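Local structure of farnesyltransferase, putative (Trypanosoma cruzi, 3WCA) at residues 134-146 against 159-171. The protein probably catalyses the magnesium-dependent condensation of two farnesyl diphosphate molecules, with reduction by NADPH or NADH, to give squalene. The protein carries 1 engineered substitution. Sequence-based numbering, arbitrary orientation.
Sequences GICERMANGMCDF and LYCHYVAGLVGHG. With FPS (S-[(2E,6E)-3,7,11-trimethyldodeca-2,6,10-trienyl] trihydrogen thiodiphosphate), chain E.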
# COMPACT_ATOMS: atom_id res chain seq x y z
N GLY A 134 5.31 1.25 17.85
CA GLY A 134 4.43 2.41 17.78
C GLY A 134 3.46 2.39 16.61
O GLY A 134 2.29 2.76 16.76
N ILE A 135 3.95 1.97 15.45
CA ILE A 135 3.11 1.91 14.26
C ILE A 135 2.15 0.73 14.38
O ILE A 135 0.99 0.83 14.00
CB ILE A 135 3.95 1.75 12.96
CG1 ILE A 135 4.90 2.95 12.80
CG2 ILE A 135 3.04 1.65 11.75
CD1 ILE A 135 4.19 4.28 12.73
N CYS A 136 2.65 -0.38 14.92
CA CYS A 136 1.84 -1.59 15.10
C CYS A 136 0.56 -1.32 15.90
O CYS A 136 -0.53 -1.74 15.51
CB CYS A 136 2.65 -2.66 15.83
SG CYS A 136 1.69 -4.12 16.19
N GLU A 137 0.71 -0.62 17.01
CA GLU A 137 -0.41 -0.26 17.88
C GLU A 137 -1.41 0.66 17.17
O GLU A 137 -2.62 0.41 17.18
CB GLU A 137 0.11 0.41 19.15
CG GLU A 137 -0.98 0.89 20.08
CD GLU A 137 -0.47 1.23 21.47
OE1 GLU A 137 0.44 2.08 21.60
OE2 GLU A 137 -0.98 0.62 22.44
N ARG A 138 -0.92 1.74 16.58
CA ARG A 138 -1.79 2.67 15.89
C ARG A 138 -2.54 2.02 14.71
O ARG A 138 -3.72 2.32 14.49
CB ARG A 138 -0.99 3.89 15.42
CG ARG A 138 -0.53 4.77 16.58
CD ARG A 138 0.53 5.78 16.15
NE ARG A 138 0.01 6.78 15.22
CZ ARG A 138 0.78 7.65 14.58
NH1 ARG A 138 2.10 7.62 14.77
NH2 ARG A 138 0.25 8.55 13.76
N MET A 139 -1.89 1.13 13.96
CA MET A 139 -2.57 0.48 12.84
C MET A 139 -3.64 -0.48 13.36
O MET A 139 -4.73 -0.57 12.81
CB MET A 139 -1.59 -0.32 11.97
CG MET A 139 -2.30 -1.19 10.90
SD MET A 139 -1.15 -2.03 9.76
CE MET A 139 -0.28 -0.55 9.11
N ALA A 140 -3.29 -1.21 14.41
CA ALA A 140 -4.22 -2.16 15.00
C ALA A 140 -5.51 -1.47 15.46
O ALA A 140 -6.61 -1.92 15.15
CB ALA A 140 -3.56 -2.87 16.17
N ASN A 141 -5.38 -0.37 16.19
CA ASN A 141 -6.56 0.34 16.67
C ASN A 141 -7.37 0.91 15.51
O ASN A 141 -8.60 0.94 15.55
CB ASN A 141 -6.15 1.41 17.67
CG ASN A 141 -5.56 0.81 18.95
OD1 ASN A 141 -4.69 1.40 19.60
ND2 ASN A 141 -6.03 -0.38 19.31
N GLY A 142 -6.67 1.33 14.46
CA GLY A 142 -7.35 1.86 13.29
C GLY A 142 -8.15 0.75 12.63
O GLY A 142 -9.30 0.94 12.22
N MET A 143 -7.55 -0.43 12.53
CA MET A 143 -8.25 -1.56 11.93
C MET A 143 -9.49 -1.86 12.76
O MET A 143 -10.55 -2.16 12.21
CB MET A 143 -7.35 -2.79 11.89
CG MET A 143 -6.15 -2.71 10.95
SD MET A 143 -5.13 -4.20 11.11
CE MET A 143 -4.30 -4.27 9.49
N CYS A 144 -9.36 -1.81 14.09
CA CYS A 144 -10.48 -2.08 14.97
C CYS A 144 -11.63 -1.14 14.67
O CYS A 144 -12.79 -1.56 14.61
CB CYS A 144 -10.08 -1.95 16.45
SG CYS A 144 -9.14 -3.36 17.09
N ASP A 145 -11.31 0.13 14.46
CA ASP A 145 -12.33 1.13 14.15
C ASP A 145 -13.13 0.75 12.92
O ASP A 145 -14.36 0.85 12.92
CB ASP A 145 -11.68 2.51 13.95
CG ASP A 145 -12.70 3.60 13.64
OD1 ASP A 145 -13.85 3.51 14.12
OD2 ASP A 145 -12.35 4.56 12.92
N PHE A 146 -12.44 0.31 11.86
CA PHE A 146 -13.12 -0.06 10.62
C PHE A 146 -13.59 -1.51 10.55
O PHE A 146 -14.11 -1.94 9.53
CB PHE A 146 -12.25 0.26 9.41
CG PHE A 146 -12.22 1.72 9.07
CD1 PHE A 146 -13.30 2.33 8.44
CD2 PHE A 146 -11.13 2.51 9.44
CE1 PHE A 146 -13.31 3.70 8.19
CE2 PHE A 146 -11.12 3.88 9.19
CZ PHE A 146 -12.22 4.48 8.56
N LEU A 159 -8.89 7.92 5.62
CA LEU A 159 -8.45 7.55 6.96
C LEU A 159 -8.11 6.07 7.04
O LEU A 159 -7.11 5.69 7.65
CB LEU A 159 -9.50 7.92 8.02
CG LEU A 159 -9.13 7.65 9.49
CD1 LEU A 159 -7.89 8.48 9.88
CD2 LEU A 159 -10.33 7.98 10.40
N TYR A 160 -8.93 5.22 6.42
CA TYR A 160 -8.65 3.79 6.43
C TYR A 160 -7.33 3.50 5.71
O TYR A 160 -6.56 2.63 6.15
CB TYR A 160 -9.79 2.99 5.78
CG TYR A 160 -9.52 1.50 5.74
CD1 TYR A 160 -9.69 0.72 6.88
CD2 TYR A 160 -9.04 0.89 4.58
CE1 TYR A 160 -9.37 -0.65 6.87
CE2 TYR A 160 -8.72 -0.47 4.56
CZ TYR A 160 -8.89 -1.23 5.71
OH TYR A 160 -8.56 -2.57 5.69
N CYS A 161 -7.07 4.20 4.61
CA CYS A 161 -5.84 4.02 3.86
C CYS A 161 -4.67 4.45 4.74
O CYS A 161 -3.60 3.84 4.70
CB CYS A 161 -5.85 4.85 2.57
SG CYS A 161 -6.91 4.15 1.27
N HIS A 162 -4.90 5.49 5.54
CA HIS A 162 -3.87 5.99 6.46
C HIS A 162 -3.47 4.89 7.44
O HIS A 162 -2.28 4.62 7.62
CB HIS A 162 -4.40 7.21 7.22
CG HIS A 162 -3.57 7.58 8.41
ND1 HIS A 162 -2.32 8.14 8.30
CD2 HIS A 162 -3.82 7.47 9.74
CE1 HIS A 162 -1.82 8.35 9.50
NE2 HIS A 162 -2.71 7.96 10.40
N TYR A 163 -4.46 4.26 8.06
CA TYR A 163 -4.21 3.21 9.04
C TYR A 163 -3.51 1.96 8.51
O TYR A 163 -2.71 1.36 9.22
CB TYR A 163 -5.51 2.75 9.71
CG TYR A 163 -6.19 3.75 10.64
CD1 TYR A 163 -5.49 4.35 11.69
CD2 TYR A 163 -7.54 4.07 10.50
CE1 TYR A 163 -6.12 5.24 12.58
CE2 TYR A 163 -8.18 4.95 11.36
CZ TYR A 163 -7.47 5.53 12.40
OH TYR A 163 -8.12 6.41 13.25
N VAL A 164 -3.82 1.56 7.28
CA VAL A 164 -3.22 0.33 6.78
C VAL A 164 -2.08 0.49 5.80
O VAL A 164 -1.45 -0.50 5.45
CB VAL A 164 -4.30 -0.60 6.15
CG1 VAL A 164 -5.43 -0.86 7.17
CG2 VAL A 164 -4.85 0.01 4.85
N ALA A 165 -1.81 1.72 5.37
CA ALA A 165 -0.75 1.99 4.41
C ALA A 165 -0.02 3.30 4.67
O ALA A 165 1.21 3.36 4.62
CB ALA A 165 -1.33 2.00 3.00
N GLY A 166 -0.77 4.36 4.94
CA GLY A 166 -0.14 5.64 5.22
C GLY A 166 0.82 5.55 6.40
O GLY A 166 1.87 6.21 6.40
N LEU A 167 0.46 4.74 7.39
CA LEU A 167 1.30 4.57 8.57
C LEU A 167 2.58 3.78 8.25
O LEU A 167 3.60 3.94 8.92
CB LEU A 167 0.52 3.89 9.69
CG LEU A 167 -0.43 4.79 10.50
CD1 LEU A 167 -1.19 3.97 11.51
CD2 LEU A 167 0.39 5.86 11.21
N VAL A 168 2.50 2.90 7.25
CA VAL A 168 3.67 2.14 6.86
C VAL A 168 4.62 3.21 6.34
O VAL A 168 5.83 3.16 6.57
CB VAL A 168 3.35 1.13 5.73
CG1 VAL A 168 4.60 0.35 5.36
CG2 VAL A 168 2.25 0.18 6.18
N GLY A 169 4.06 4.19 5.65
CA GLY A 169 4.86 5.28 5.11
C GLY A 169 5.53 6.05 6.24
O GLY A 169 6.69 6.45 6.12
N HIS A 170 4.78 6.29 7.32
CA HIS A 170 5.33 7.00 8.48
C HIS A 170 6.46 6.15 9.06
O HIS A 170 7.58 6.62 9.20
CB HIS A 170 4.25 7.22 9.56
CG HIS A 170 3.26 8.29 9.23
ND1 HIS A 170 2.55 8.97 10.20
CD2 HIS A 170 2.87 8.82 8.05
CE1 HIS A 170 1.77 9.87 9.63
NE2 HIS A 170 1.94 9.80 8.32
N GLY A 171 6.13 4.91 9.38
CA GLY A 171 7.09 3.97 9.95
C GLY A 171 8.39 3.90 9.17
O GLY A 171 9.46 4.08 9.74
C1 FPS E . -0.15 -4.76 0.14
S1 FPS E . 0.98 -6.17 0.58
C2 FPS E . 0.28 -3.47 0.92
C3 FPS E . 0.28 -2.14 0.52
C4 FPS E . -0.17 -1.64 -0.83
C5 FPS E . 0.79 -1.13 1.53
C6 FPS E . 2.32 -1.06 1.78
C7 FPS E . 2.68 0.40 1.92
C8 FPS E . 3.90 0.95 1.81
C10 FPS E . 3.97 2.48 2.01
C9 FPS E . 5.17 0.16 1.50
C11 FPS E . 5.10 3.11 1.23
C12 FPS E . 5.43 4.45 1.84
C13 FPS E . 6.66 5.01 1.88
C14 FPS E . 7.92 4.36 1.31
C15 FPS E . 6.78 6.39 2.54
PA FPS E . 2.39 -6.45 -0.90
O1A FPS E . 3.12 -5.11 -1.20
O2A FPS E . 3.38 -7.47 -0.39
O3A FPS E . 1.86 -7.26 -2.27
PB FPS E . 0.55 -7.11 -3.32
O1B FPS E . 1.00 -7.23 -4.81
O2B FPS E . -0.45 -8.30 -3.06
O3B FPS E . -0.10 -5.67 -3.18
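The ring of Y163 lies flat on the backbone of G142: the glycine CA sits 3.3 Å from the ring centroid, almost squarely over it, a CH-pi contact at a residue that has no side chain. In its plane, the same ring meets the edge of F146, with CE2 of F146 3.8 Å from CE2 of Y163. F146 in turn receives Y160 on one face. CB of Y160 stands over that face, and the edge of the tyrosine ring turns toward it in an offset edge-to-face pair, planes at 84°, CD1 of Y160 lying 3.4 Å from CD2 of F146. Segments 134-146 and 159-171 run antiparallel, 165° between their directions, on helices 126-147 and 154-179, neighbours in the all-helical fold of the squalene/phytoene synthase family. The Y160 hydroxyl, at the ring end far from F146, hydrogen-bonds E71, a magnesium ligand. M139 sends CG anti to its backbone N (chi1 172°) and bends at chi3; CG and CE come against the carbonyl oxygen of Y163. Its CE ends 3.9 Å from CG2 of V168, whose other methyl, CG1, touches C8 of the bound farnesyl thiodiphosphate at 3.7 Å. L167 points at the other helix: CD1 nears the backbone N of M139, while CD2 rests over one face of the R138 guanidinium, 3.7 Å from NH2. Past it, I135 lays CG1 against CA of G171.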